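Local coordinates for putative lipoprotein (PDB 3NQI) that is of unknown function but is a putative lipoprotein that may bind lipids at the cell envelope, at residues Ala100-Leu105 / Leu170-Glu175; Leu145-Phe150 / Val174-Ala179; Ala179-Arg184 / Tyr224-Glu229. All coordinates share one frame; numbering follows the deposited sequence. Where two conformers were deposited one is given.

Contact 1: Ala100-Leu105 / Leu170-Glu175; sequences APVGSL and LRYKVE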
ATOM      1  N   ALA A 100     -10.159  -9.626  -9.604  1.00 20.70           N
ATOM      2  CA  ALA A 100      -9.225  -9.205 -10.633  1.00 19.57           C
ATOM      3  C   ALA A 100      -7.839  -9.565 -10.202  1.00 20.39           C
ATOM      4  O   ALA A 100      -7.563  -9.596  -9.012  1.00 19.31           O
ATOM      5  CB  ALA A 100      -9.330  -7.701 -10.946  1.00 19.79           C
ATOM      6  N   PRO A 101      -6.962  -9.873 -11.172  1.00 21.00           N
ATOM      7  CA  PRO A 101      -5.590 -10.101 -10.882  1.00 20.26           C
ATOM      8  C   PRO A 101      -4.763  -8.807 -11.001  1.00 22.95           C
ATOM      9  O   PRO A 101      -4.997  -8.007 -11.934  1.00 19.83           O
ATOM     10  CB  PRO A 101      -5.180 -11.049 -11.997  1.00 22.55           C
ATOM     11  CG  PRO A 101      -5.994 -10.591 -13.185  1.00 25.35           C
ATOM     12  CD  PRO A 101      -7.253 -10.064 -12.621  1.00 22.24           C
ATOM     13  N   VAL A 102      -3.757  -8.665 -10.124  1.00 21.51           N
ATOM     14  CA  VAL A 102      -2.733  -7.642 -10.296  1.00 21.97           C
ATOM     15  C   VAL A 102      -1.769  -8.107 -11.369  1.00 23.22           C
ATOM     16  O   VAL A 102      -1.725  -9.302 -11.749  1.00 22.77           O
ATOM     17  CB  VAL A 102      -1.971  -7.321  -8.950  1.00 21.43           C
ATOM     18  CG1 VAL A 102      -2.971  -6.894  -7.849  1.00 21.80           C
ATOM     19  CG2 VAL A 102      -1.158  -8.515  -8.489  1.00 17.87           C
ATOM     20  N   GLY A 103      -0.998  -7.152 -11.872  1.00 20.76           N
ATOM     21  CA  GLY A 103       0.086  -7.442 -12.764  1.00 19.92           C
ATOM     22  C   GLY A 103       1.240  -7.949 -11.942  1.00 22.86           C
ATOM     23  O   GLY A 103       1.840  -8.954 -12.283  1.00 25.55           O
ATOM     24  N   SER A 104       1.591  -7.193 -10.889  1.00 21.69           N
ATOM     25  CA  SER A 104       2.629  -7.590  -9.932  0.50 20.89           C
ATOM     26  C   SER A 104       2.581  -6.648  -8.741  1.00 20.78           C
ATOM     27  O   SER A 104       1.904  -5.623  -8.777  1.00 19.86           O
ATOM     28  CB  SER A 104       4.020  -7.573 -10.555  0.50 24.08           C
ATOM     29  OG  SER A 104       4.308  -6.323 -11.144  0.50 26.47           O
ATOM     30  N   LEU A 105       3.253  -7.033  -7.652  1.00 19.17           N
ATOM     31  CA  LEU A 105       3.406  -6.147  -6.491  1.00 18.74           C
ATOM     32  C   LEU A 105       4.848  -5.645  -6.513  1.00 20.58           C
ATOM     33  O   LEU A 105       5.548  -5.587  -5.507  1.00 21.68           O
ATOM     34  CB  LEU A 105       3.121  -6.824  -5.159  1.00 17.17           C
ATOM     35  CG  LEU A 105       1.743  -7.425  -5.024  1.00 19.67           C
ATOM     36  CD1 LEU A 105       1.522  -7.981  -3.563  1.00 17.80           C
ATOM     37  CD2 LEU A 105       0.709  -6.363  -5.412  1.00 14.96           C
ATOM     38  N   LEU A 170      -3.778 -10.525  -0.156  1.00 17.83           N
ATOM     39  CA  LEU A 170      -4.278  -9.340  -0.913  1.00 18.74           C
ATOM     40  C   LEU A 170      -5.572  -9.678  -1.591  1.00 20.15           C
ATOM     41  O   LEU A 170      -5.606 -10.591  -2.450  1.00 19.20           O
ATOM     42  CB  LEU A 170      -3.310  -8.913  -1.977  1.00 20.06           C
ATOM     43  CG  LEU A 170      -3.731  -7.730  -2.866  1.00 18.70           C
ATOM     44  CD1 LEU A 170      -3.955  -6.500  -1.982  1.00 15.65           C
ATOM     45  CD2 LEU A 170      -2.606  -7.449  -3.854  1.00 17.09           C
ATOM     46  N   ARG A 171      -6.654  -9.018  -1.169  1.00 19.47           N
ATOM     47  CA  ARG A 171      -7.906  -9.154  -1.837  1.00 19.07           C
ATOM     48  C   ARG A 171      -8.187  -7.892  -2.688  1.00 19.36           C
ATOM     49  O   ARG A 171      -8.352  -6.778  -2.172  1.00 18.40           O
ATOM     50  CB  ARG A 171      -9.047  -9.480  -0.849  1.00 17.34           C
ATOM     51  CG  ARG A 171      -8.792 -10.686   0.043  1.00 23.73           C
ATOM     52  CD  ARG A 171      -8.515 -11.992  -0.747  1.00 24.34           C
ATOM     53  NE  ARG A 171      -8.793 -13.177   0.059  1.00 23.96           N
ATOM     54  CZ  ARG A 171      -8.467 -14.428  -0.261  1.00 26.90           C
ATOM     55  NH1 ARG A 171      -7.831 -14.717  -1.387  1.00 23.37           N
ATOM     56  NH2 ARG A 171      -8.801 -15.416   0.562  1.00 26.67           N
ATOM     57  N   TYR A 172      -8.217  -8.083  -4.005  1.00 20.27           N
ATOM     58  CA  TYR A 172      -8.305  -6.989  -4.985  1.00 20.00           C
ATOM     59  C   TYR A 172      -9.634  -7.062  -5.654  1.00 20.67           C
ATOM     60  O   TYR A 172      -9.961  -8.055  -6.327  1.00 19.82           O
ATOM     61  CB  TYR A 172      -7.191  -7.134  -6.003  1.00 18.74           C
ATOM     62  CG  TYR A 172      -7.180  -6.208  -7.184  1.00 18.97           C
ATOM     63  CD1 TYR A 172      -7.767  -4.928  -7.139  1.00 18.09           C
ATOM     64  CD2 TYR A 172      -6.539  -6.592  -8.365  1.00 17.63           C
ATOM     65  CE1 TYR A 172      -7.762  -4.093  -8.244  1.00 19.09           C
ATOM     66  CE2 TYR A 172      -6.466  -5.742  -9.480  1.00 18.19           C
ATOM     67  CZ  TYR A 172      -7.075  -4.475  -9.421  1.00 17.86           C
ATOM     68  OH  TYR A 172      -7.072  -3.616 -10.477  1.00 21.17           O
ATOM     69  N   LYS A 173     -10.451  -6.037  -5.401  1.00 20.73           N
ATOM     70  CA  LYS A 173     -11.766  -5.943  -5.922  1.00 21.30           C
ATOM     71  C   LYS A 173     -11.876  -4.688  -6.808  1.00 22.37           C
ATOM     72  O   LYS A 173     -11.462  -3.586  -6.393  1.00 22.07           O
ATOM     73  CB  LYS A 173     -12.792  -5.851  -4.777  1.00 25.36           C
ATOM     74  CG  LYS A 173     -14.215  -5.881  -5.253  1.00 33.98           C
ATOM     75  CD  LYS A 173     -15.230  -5.857  -4.101  1.00 38.63           C
ATOM     76  N   VAL A 174     -12.378  -4.875  -8.033  1.00 19.59           N
ATOM     77  CA  VAL A 174     -12.758  -3.787  -8.955  1.00 19.66           C
ATOM     78  C   VAL A 174     -14.271  -3.660  -8.919  1.00 19.89           C
ATOM     79  O   VAL A 174     -14.969  -4.639  -9.171  1.00 21.07           O
ATOM     80  CB  VAL A 174     -12.258  -4.048 -10.382  1.00 21.52           C
ATOM     81  CG1 VAL A 174     -12.595  -2.878 -11.390  1.00 19.62           C
ATOM     82  CG2 VAL A 174     -10.758  -4.311 -10.381  1.00 18.39           C
ATOM     83  N   GLU A 175     -14.781  -2.451  -8.653  1.00 21.62           N
ATOM     84  CA  GLU A 175     -16.235  -2.212  -8.604  1.00 22.56           C
ATOM     85  C   GLU A 175     -16.732  -1.943 -10.011  1.00 23.97           C
ATOM     86  O   GLU A 175     -16.970  -0.803 -10.412  1.00 23.92           O
ATOM     87  CB  GLU A 175     -16.587  -1.061  -7.637  1.00 21.49           C
ATOM     88  CG  GLU A 175     -18.130  -1.052  -7.268  1.00 30.51           C
ATOM     89  CD  GLU A 175     -18.560   0.230  -6.542  1.00 28.12           C
ATOM     90  OE1 GLU A 175     -17.754   1.163  -6.453  1.00 31.60           O
ATOM     91  OE2 GLU A 175     -19.741   0.336  -6.142  1.00 37.28           O
TER

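Contact 2: Leu145-Phe150 / Val174-Ala179; sequences LAKHTF and VEDEPA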
ATOM      1  N   LEU A 145      -9.928   5.228 -10.854  1.00 22.68           N
ATOM      2  CA  LEU A 145      -8.994   4.839  -9.780  1.00 23.58           C
ATOM      3  C   LEU A 145      -9.708   4.422  -8.498  1.00 23.34           C
ATOM      4  O   LEU A 145      -9.287   3.446  -7.839  1.00 24.69           O
ATOM      5  CB  LEU A 145      -7.938   5.927  -9.554  1.00 23.62           C
ATOM      6  CG  LEU A 145      -6.879   6.173 -10.663  1.00 28.42           C
ATOM      7  CD1 LEU A 145      -6.047   7.410 -10.337  1.00 27.84           C
ATOM      8  CD2 LEU A 145      -5.969   4.955 -10.925  1.00 29.76           C
ATOM      9  N   ALA A 146     -10.806   5.102  -8.173  1.00 23.26           N
ATOM     10  CA  ALA A 146     -11.636   4.791  -6.993  1.00 24.99           C
ATOM     11  C   ALA A 146     -12.321   3.432  -7.051  1.00 24.63           C
ATOM     12  O   ALA A 146     -12.806   2.972  -6.052  1.00 24.79           O
ATOM     13  CB  ALA A 146     -12.709   5.847  -6.793  1.00 22.31           C
ATOM     14  N   LYS A 147     -12.455   2.838  -8.232  1.00 22.88           N
ATOM     15  CA  LYS A 147     -13.033   1.510  -8.347  1.00 21.36           C
ATOM     16  C   LYS A 147     -12.138   0.372  -7.828  1.00 22.32           C
ATOM     17  O   LYS A 147     -12.603  -0.741  -7.689  1.00 22.32           O
ATOM     18  CB  LYS A 147     -13.368   1.215  -9.803  1.00 21.34           C
ATOM     19  CG  LYS A 147     -14.551   2.017 -10.341  1.00 24.07           C
ATOM     20  CD  LYS A 147     -14.922   1.617 -11.785  1.00 28.35           C
ATOM     21  CE  LYS A 147     -16.242   2.258 -12.227  1.00 26.04           C
ATOM     22  NZ  LYS A 147     -17.531   1.623 -11.722  1.00 30.91           N
ATOM     23  N   HIS A 148     -10.838   0.617  -7.684  1.00 18.10           N
ATOM     24  CA  HIS A 148      -9.906  -0.418  -7.332  1.00 19.83           C
ATOM     25  C   HIS A 148      -9.592  -0.381  -5.857  1.00 19.29           C
ATOM     26  O   HIS A 148      -9.031   0.603  -5.384  1.00 21.50           O
ATOM     27  CB  HIS A 148      -8.602  -0.182  -8.109  1.00 15.71           C
ATOM     28  CG  HIS A 148      -8.789  -0.216  -9.598  1.00 18.69           C
ATOM     29  ND1 HIS A 148      -8.565  -1.353 -10.354  1.00 20.27           N
ATOM     30  CD2 HIS A 148      -9.251   0.724 -10.461  1.00 23.23           C
ATOM     31  CE1 HIS A 148      -8.864  -1.102 -11.621  1.00 20.27           C
ATOM     32  NE2 HIS A 148      -9.312   0.143 -11.708  1.00 21.98           N
ATOM     33  N   THR A 149      -9.865  -1.460  -5.169  1.00 20.05           N
ATOM     34  CA  THR A 149      -9.558  -1.545  -3.734  1.00 21.13           C
ATOM     35  C   THR A 149      -8.692  -2.747  -3.478  1.00 20.26           C
ATOM     36  O   THR A 149      -8.964  -3.859  -3.999  1.00 18.37           O
ATOM     37  CB  THR A 149     -10.824  -1.575  -2.847  1.00 22.20           C
ATOM     38  OG1 THR A 149     -11.600  -2.686  -3.178  1.00 29.84           O
ATOM     39  CG2 THR A 149     -11.682  -0.270  -2.978  1.00 25.63           C
ATOM     40  N   PHE A 150      -7.617  -2.500  -2.731  1.00 20.19           N
ATOM     41  CA  PHE A 150      -6.604  -3.473  -2.405  1.00 17.70           C
ATOM     42  C   PHE A 150      -6.635  -3.642  -0.893  1.00 21.49           C
ATOM     43  O   PHE A 150      -6.092  -2.789  -0.140  1.00 22.49           O
ATOM     44  CB  PHE A 150      -5.219  -2.983  -2.872  1.00 19.41           C
ATOM     45  CG  PHE A 150      -5.157  -2.663  -4.327  1.00 19.28           C
ATOM     46  CD1 PHE A 150      -4.912  -3.674  -5.240  1.00 18.82           C
ATOM     47  CD2 PHE A 150      -5.429  -1.366  -4.776  1.00 19.98           C
ATOM     48  CE1 PHE A 150      -4.877  -3.389  -6.600  1.00 24.62           C
ATOM     49  CE2 PHE A 150      -5.361  -1.047  -6.120  1.00 18.14           C
ATOM     50  CZ  PHE A 150      -5.076  -2.064  -7.046  1.00 18.94           C
ATOM     51  N   VAL A 174     -12.378  -4.875  -8.033  1.00 19.59           N
ATOM     52  CA  VAL A 174     -12.758  -3.787  -8.955  1.00 19.66           C
ATOM     53  C   VAL A 174     -14.271  -3.660  -8.919  1.00 19.89           C
ATOM     54  O   VAL A 174     -14.969  -4.639  -9.171  1.00 21.07           O
ATOM     55  CB  VAL A 174     -12.258  -4.048 -10.382  1.00 21.52           C
ATOM     56  CG1 VAL A 174     -12.595  -2.878 -11.390  1.00 19.62           C
ATOM     57  CG2 VAL A 174     -10.758  -4.311 -10.381  1.00 18.39           C
ATOM     58  N   GLU A 175     -14.781  -2.451  -8.653  1.00 21.62           N
ATOM     59  CA  GLU A 175     -16.235  -2.212  -8.604  1.00 22.56           C
ATOM     60  C   GLU A 175     -16.732  -1.943 -10.011  1.00 23.97           C
ATOM     61  O   GLU A 175     -16.970  -0.803 -10.412  1.00 23.92           O
ATOM     62  CB  GLU A 175     -16.587  -1.061  -7.637  1.00 21.49           C
ATOM     63  CG  GLU A 175     -18.130  -1.052  -7.268  1.00 30.51           C
ATOM     64  CD  GLU A 175     -18.560   0.230  -6.542  1.00 28.12           C
ATOM     65  OE1 GLU A 175     -17.754   1.163  -6.453  1.00 31.60           O
ATOM     66  OE2 GLU A 175     -19.741   0.336  -6.142  1.00 37.28           O
ATOM     67  N   ASP A 176     -16.887  -3.025 -10.758  1.00 24.13           N
ATOM     68  CA  ASP A 176     -17.431  -2.963 -12.119  1.00 27.41           C
ATOM     69  C   ASP A 176     -17.915  -4.348 -12.536  1.00 28.32           C
ATOM     70  O   ASP A 176     -17.729  -5.321 -11.815  1.00 27.47           O
ATOM     71  CB  ASP A 176     -16.373  -2.457 -13.111  1.00 25.86           C
ATOM     72  CG  ASP A 176     -16.980  -1.766 -14.352  1.00 31.81           C
ATOM     73  OD1 ASP A 176     -18.180  -1.936 -14.623  1.00 33.25           O
ATOM     74  OD2 ASP A 176     -16.227  -1.103 -15.076  1.00 25.90           O
ATOM     75  N   GLU A 177     -18.540  -4.415 -13.689  1.00 30.58           N
ATOM     76  CA  GLU A 177     -19.076  -5.672 -14.224  1.00 34.34           C
ATOM     77  C   GLU A 177     -17.964  -6.606 -14.704  1.00 30.90           C
ATOM     78  O   GLU A 177     -16.927  -6.142 -15.195  1.00 26.79           O
ATOM     79  CB  GLU A 177     -20.060  -5.379 -15.362  1.00 36.98           C
ATOM     80  CG  GLU A 177     -21.314  -4.654 -14.892  1.00 47.18           C
ATOM     81  CD  GLU A 177     -22.195  -5.541 -14.038  1.00 59.67           C
ATOM     82  OE1 GLU A 177     -22.776  -6.510 -14.590  1.00 70.01           O
ATOM     83  OE2 GLU A 177     -22.305  -5.268 -12.818  1.00 65.53           O
ATOM     84  N   PRO A 178     -18.184  -7.919 -14.585  1.00 33.32           N
ATOM     85  CA  PRO A 178     -17.117  -8.896 -14.928  1.00 32.82           C
ATOM     86  C   PRO A 178     -16.458  -8.711 -16.313  1.00 29.86           C
ATOM     87  O   PRO A 178     -15.247  -8.703 -16.390  1.00 25.93           O
ATOM     88  CB  PRO A 178     -17.821 -10.253 -14.812  1.00 35.45           C
ATOM     89  CG  PRO A 178     -18.984 -10.014 -13.880  1.00 37.48           C
ATOM     90  CD  PRO A 178     -19.419  -8.591 -14.124  1.00 35.49           C
ATOM     91  N   ALA A 179     -17.240  -8.464 -17.368  1.00 31.74           N
ATOM     92  CA  ALA A 179     -16.691  -8.265 -18.706  1.00 30.58           C
ATOM     93  C   ALA A 179     -15.848  -6.982 -18.799  1.00 28.47           C
ATOM     94  O   ALA A 179     -14.762  -6.962 -19.412  1.00 28.34           O
ATOM     95  CB  ALA A 179     -17.873  -8.270 -19.767  1.00 32.28           C
TER

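Contact 3: Ala179-Arg184 / Tyr224-Glu229; sequences AAIAER and YNNKLE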
ATOM      1  N   ALA A 179     -17.240  -8.464 -17.368  1.00 31.74           N
ATOM      2  CA  ALA A 179     -16.691  -8.265 -18.706  1.00 30.58           C
ATOM      3  C   ALA A 179     -15.848  -6.982 -18.799  1.00 28.47           C
ATOM      4  O   ALA A 179     -14.762  -6.962 -19.412  1.00 28.34           O
ATOM      5  CB  ALA A 179     -17.873  -8.270 -19.767  1.00 32.28           C
ATOM      6  N   ALA A 180     -16.297  -5.915 -18.140  1.00 28.13           N
ATOM      7  CA  ALA A 180     -15.519  -4.660 -18.140  1.00 27.65           C
ATOM      8  C   ALA A 180     -14.217  -4.791 -17.366  1.00 24.61           C
ATOM      9  O   ALA A 180     -13.206  -4.159 -17.702  1.00 23.88           O
ATOM     10  CB  ALA A 180     -16.339  -3.474 -17.605  1.00 24.89           C
ATOM     11  N   ILE A 181     -14.225  -5.589 -16.300  1.00 24.96           N
ATOM     12  CA  ILE A 181     -12.968  -5.883 -15.602  1.00 24.27           C
ATOM     13  C   ILE A 181     -11.988  -6.556 -16.545  1.00 24.11           C
ATOM     14  O   ILE A 181     -10.833  -6.082 -16.700  1.00 24.85           O
ATOM     15  CB  ILE A 181     -13.197  -6.690 -14.328  1.00 25.51           C
ATOM     16  CG1 ILE A 181     -14.064  -5.893 -13.347  1.00 23.88           C
ATOM     17  CG2 ILE A 181     -11.829  -7.091 -13.673  1.00 21.32           C
ATOM     18  CD1 ILE A 181     -14.545  -6.730 -12.144  1.00 25.36           C
ATOM     19  N   ALA A 182     -12.460  -7.603 -17.218  1.00 26.27           N
ATOM     20  CA  ALA A 182     -11.632  -8.392 -18.152  1.00 28.15           C
ATOM     21  C   ALA A 182     -10.973  -7.550 -19.256  1.00 29.72           C
ATOM     22  O   ALA A 182      -9.832  -7.845 -19.635  1.00 32.61           O
ATOM     23  CB  ALA A 182     -12.449  -9.549 -18.768  1.00 28.19           C
ATOM     24  N   GLU A 183     -11.630  -6.480 -19.709  1.00 26.97           N
ATOM     25  CA  GLU A 183     -11.114  -5.650 -20.787  1.00 30.05           C
ATOM     26  C   GLU A 183     -10.029  -4.641 -20.382  1.00 30.27           C
ATOM     27  O   GLU A 183      -9.332  -4.117 -21.241  1.00 29.97           O
ATOM     28  CB  GLU A 183     -12.272  -4.903 -21.457  1.00 31.46           C
ATOM     29  N   ARG A 184      -9.882  -4.342 -19.082  1.00 27.12           N
ATOM     30  CA  ARG A 184      -8.945  -3.323 -18.663  1.00 23.35           C
ATOM     31  C   ARG A 184      -7.527  -3.715 -19.038  1.00 22.90           C
ATOM     32  O   ARG A 184      -7.089  -4.833 -18.758  1.00 23.48           O
ATOM     33  CB  ARG A 184      -9.063  -3.052 -17.153  1.00 23.27           C
ATOM     34  CG  ARG A 184     -10.331  -2.324 -16.795  1.00 22.99           C
ATOM     35  CD  ARG A 184     -10.456  -2.224 -15.309  1.00 21.88           C
ATOM     36  NE  ARG A 184     -11.323  -1.128 -14.916  1.00 22.67           N
ATOM     37  CZ  ARG A 184     -12.644  -1.192 -14.921  1.00 22.03           C
ATOM     38  NH1 ARG A 184     -13.289  -2.286 -15.358  1.00 29.60           N
ATOM     39  NH2 ARG A 184     -13.362  -0.123 -14.579  1.00 28.95           N
ATOM     40  N   TYR A 224      -0.260 -11.296 -18.148  1.00 29.57           N
ATOM     41  CA  TYR A 224      -0.700 -11.187 -19.570  1.00 32.54           C
ATOM     42  C   TYR A 224      -2.009 -10.483 -19.817  1.00 30.89           C
ATOM     43  O   TYR A 224      -2.151  -9.808 -20.805  1.00 33.46           O
ATOM     44  CB  TYR A 224      -0.766 -12.571 -20.195  1.00 34.22           C
ATOM     45  CG  TYR A 224       0.585 -13.200 -20.169  1.00 42.58           C
ATOM     46  CD1 TYR A 224       1.637 -12.613 -20.848  1.00 50.28           C
ATOM     47  CD2 TYR A 224       0.843 -14.332 -19.418  1.00 50.04           C
ATOM     48  CE1 TYR A 224       2.902 -13.147 -20.815  1.00 54.55           C
ATOM     49  CE2 TYR A 224       2.125 -14.887 -19.379  1.00 52.63           C
ATOM     50  CZ  TYR A 224       3.143 -14.275 -20.080  1.00 55.49           C
ATOM     51  OH  TYR A 224       4.416 -14.776 -20.075  1.00 63.78           O
ATOM     52  N   ASN A 225      -2.977 -10.658 -18.941  1.00 29.74           N
ATOM     53  CA  ASN A 225      -4.312 -10.065 -19.142  1.00 27.93           C
ATOM     54  C   ASN A 225      -4.984  -9.854 -17.809  1.00 26.34           C
ATOM     55  O   ASN A 225      -4.449 -10.226 -16.779  1.00 21.76           O
ATOM     56  CB  ASN A 225      -5.155 -10.959 -20.071  1.00 30.23           C
ATOM     57  CG  ASN A 225      -5.314 -12.381 -19.548  1.00 30.43           C
ATOM     58  OD1 ASN A 225      -5.920 -12.606 -18.518  1.00 24.46           O
ATOM     59  ND2 ASN A 225      -4.803 -13.353 -20.289  1.00 36.76           N
ATOM     60  N   ASN A 226      -6.167  -9.269 -17.820  1.00 23.85           N
ATOM     61  CA  ASN A 226      -6.849  -8.963 -16.607  1.00 22.69           C
ATOM     62  C   ASN A 226      -7.936  -9.933 -16.236  1.00 22.89           C
ATOM     63  O   ASN A 226      -8.865  -9.577 -15.529  1.00 21.85           O
ATOM     64  CB  ASN A 226      -7.443  -7.558 -16.723  1.00 24.13           C
ATOM     65  CG  ASN A 226      -7.417  -6.839 -15.385  1.00 23.64           C
ATOM     66  OD1 ASN A 226      -6.403  -6.885 -14.699  1.00 23.67           O
ATOM     67  ND2 ASN A 226      -8.526  -6.194 -15.007  1.00 20.39           N
ATOM     68  N   LYS A 227      -7.822 -11.179 -16.696  1.00 23.29           N
ATOM     69  CA  LYS A 227      -8.845 -12.177 -16.402  1.00 23.34           C
ATOM     70  C   LYS A 227      -8.425 -13.031 -15.198  1.00 22.46           C
ATOM     71  O   LYS A 227      -7.397 -13.732 -15.241  1.00 24.03           O
ATOM     72  CB  LYS A 227      -9.060 -13.042 -17.629  1.00 25.16           C
ATOM     73  CG  LYS A 227      -9.737 -12.301 -18.813  1.00 28.85           C
ATOM     74  CD  LYS A 227      -9.823 -13.171 -20.086  1.00 33.26           C
ATOM     75  CE  LYS A 227      -8.443 -13.472 -20.669  1.00 37.32           C
ATOM     76  NZ  LYS A 227      -8.510 -14.061 -22.026  1.00 44.57           N
ATOM     77  N   LEU A 228      -9.202 -12.977 -14.111  1.00 23.95           N
ATOM     78  CA  LEU A 228      -8.830 -13.708 -12.892  1.00 24.23           C
ATOM     79  C   LEU A 228      -8.770 -15.230 -13.152  1.00 25.98           C
ATOM     80  O   LEU A 228      -7.800 -15.897 -12.767  1.00 23.23           O
ATOM     81  CB  LEU A 228      -9.845 -13.446 -11.761  1.00 26.78           C
ATOM     82  CG  LEU A 228      -9.533 -14.025 -10.391  1.00 27.74           C
ATOM     83  CD1 LEU A 228      -8.197 -13.457  -9.864  1.00 25.29           C
ATOM     84  CD2 LEU A 228     -10.649 -13.729  -9.395  1.00 29.50           C
ATOM     85  N   GLU A 229      -9.805 -15.754 -13.800  1.00 26.57           N
ATOM     86  CA  GLU A 229      -9.931 -17.205 -14.105  1.00 31.14           C
ATOM     87  C   GLU A 229      -9.144 -17.680 -15.323  1.00 32.09           C
ATOM     88  O   GLU A 229      -9.400 -18.742 -15.833  1.00 38.35           O
ATOM     89  CB  GLU A 229     -11.398 -17.616 -14.286  1.00 32.69           C
ATOM     90  CG  GLU A 229     -12.302 -17.329 -13.082  1.00 41.22           C
ATOM     91  CD  GLU A 229     -11.755 -17.912 -11.774  1.00 56.73           C
ATOM     92  OE1 GLU A 229     -11.344 -19.110 -11.744  1.00 63.17           O
ATOM     93  OE2 GLU A 229     -11.733 -17.162 -10.765  1.00 66.88           O
TER
HETATM   94  O   HOH W   1      -7.314  -8.161 -20.224  1.00 39.46           O

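Contact 1: Ala100-Leu105 / Leu170-Glu175
In the buried interior of the β-rich part of the fold, the loop between strands 78-87 and 107-109 lies across the end of strand 165-174, and Ala100 meets the ring of Tyr172 there. The CH-π geometry is explicit: Ala100 CB stands 4.2 Å from the centroid of the Tyr172 ring and 27° off its normal, over one face. The same methyl also packs on the neighbouring inward residue of the strand, with Ala100 CB 3.7 Å from Val174 CG2. The loop backbone closes on the ring as well. Ala100 O approaches Tyr172 CD2 to 3.2 Å, while Pro101 O comes to the ring edge, near its plane, 3.6 Å from Tyr172 CE2. Val102 adds CG1, which crosses the ring obliquely at 3.6 Å from Tyr172 CD2. The ring lies under the loop because CG of Tyr172 is anti to its backbone N (chi1 173°). Farther along, Leu105 and Leu170 meet end to end through their CD2 methyls, 3.8 Å apart. No hydrogen bond joins the two segments; methyl, ring and carbonyl-to-ring contacts make the join. Polar ties lead elsewhere: Tyr172 OH bonds to His148, and Pro101 O receives Arg131. Strand 123-132 touches both sides of the contact, through Val128 on Val102 and Leu126 on Leu170. Phe150 of strand 148-155 stacks on Tyr172, and strand 214-221 meets Leu105 through Ile217 and Ala219.

Contact 2: Leu145-Phe150 / Val174-Ala179
Lys147 NZ donates to Glu175 O at 2.8 Å, meeting the carbonyl almost end-on with a C=O...donor angle of 171°. The lysine chain runs alongside this oxygen before reaching it: its CD lies 3.5 Å from Glu175 O, and the bend at the last torsion (chi4 -78°) turns the ammonium back onto the carbonyl. The backbones are tied in the other direction by Glu175 N, which donates to Lys147 O at 2.9 Å. Lys147 O also receives a CA-H...O contact from Val174 CA at 3.3 Å. Next to it, His148 and Val174 form an antiparallel non-hydrogen-bonded pair. Their side chains project together from one face of the sheet, His148 ND1 3.7 Å from Val174 CG2, with Val174 CG1 over one face of the imidazole. Glu144, bonded at His148 NE2, gives the ring a second hold that helps fix its rotation. An inverse gamma turn centred on Glu175 follows, after which Asp176 OD1 accepts from Glu177 N. With Asp176 OD2 4.5 Å from Lys147 NZ, too far for a salt bridge, and itself paired with Arg184, the lysine's charge is probably balanced in part through space, while its direct bond holds a backbone carbonyl.

Contact 3: Ala179-Arg184 / Tyr224-Glu229
Ile181 O accepts two hydrogen bonds from opposite faces of its carbonyl plane, one from the Asn226 side chain and one from Arg184 N within its own segment. The Asn226 bond is nearly straight, ND2 lying 2.9 Å from Ile181 O with an N-H...acceptor angle of 177°. Its donor sits above the carbonyl plane, 47° out of it and not on a lone pair, yet the oxygen lies almost in the Asn226 amide plane. The bond is therefore well aligned on the asparagine's side and tilted on the carbonyl's. The first torsion of Asn226 (chi1 -145°) departs from the usual staggered values, which goes with the amide reaching Ile181 O. Around it the amide is packed by aliphatic carbons: Asn226 ND2 is 3.7 Å from Ile181 CG2, the two side chains crossing each other, and 3.8 Å from Arg184 CB. Asn226 CB lies 3.4 Å from Arg184 O. The second polar link goes through a water, which donates to Ala182 O at 2.6 Å and accepts from Asn226 N at 2.9 Å. Asn226 is thus held to consecutive carbonyls of helix 178-183, directly by its amide and indirectly by its backbone. Beside this, Ala182 CB packs on Lys227 CG at 3.9 Å. The loop has its own brace in an Asx turn, where Asn225 OD1 accepts from Lys227 N. Asn226 OD1 has a further partner in Arg131 of strand 123-132. The Arg184 guanidinium also pairs with Glu144. The contact so joins helix 178-183 to the loop between strands 214-221 and 234-241, while Ile181 and Arg184 also rest on Val174 of strand 165-174.

The three contacts cluster on one side of the chain's centre, with contact 1 about 9 Å from contact 2 and each about 11 Å from contact 3, measured between centres. Contacts 1 and 2 share Val174 and Glu175, where strand 165-174 ends beside its antiparallel neighbour 148-155; helix 178-183 follows after a short turn and serves contacts 2 and 3. Both of the first two contacts close before contact 3 opens. Direct touches connect them: Ala100 CB packs against Ile181 CG2, and Asp176 O against Ile181 CD1. The chain's exit from strand 165-174 is thereby joined to two loops, around 100-105 and 224-229, and to the turn leading into strand 148-155, at one end of the β-rich domain.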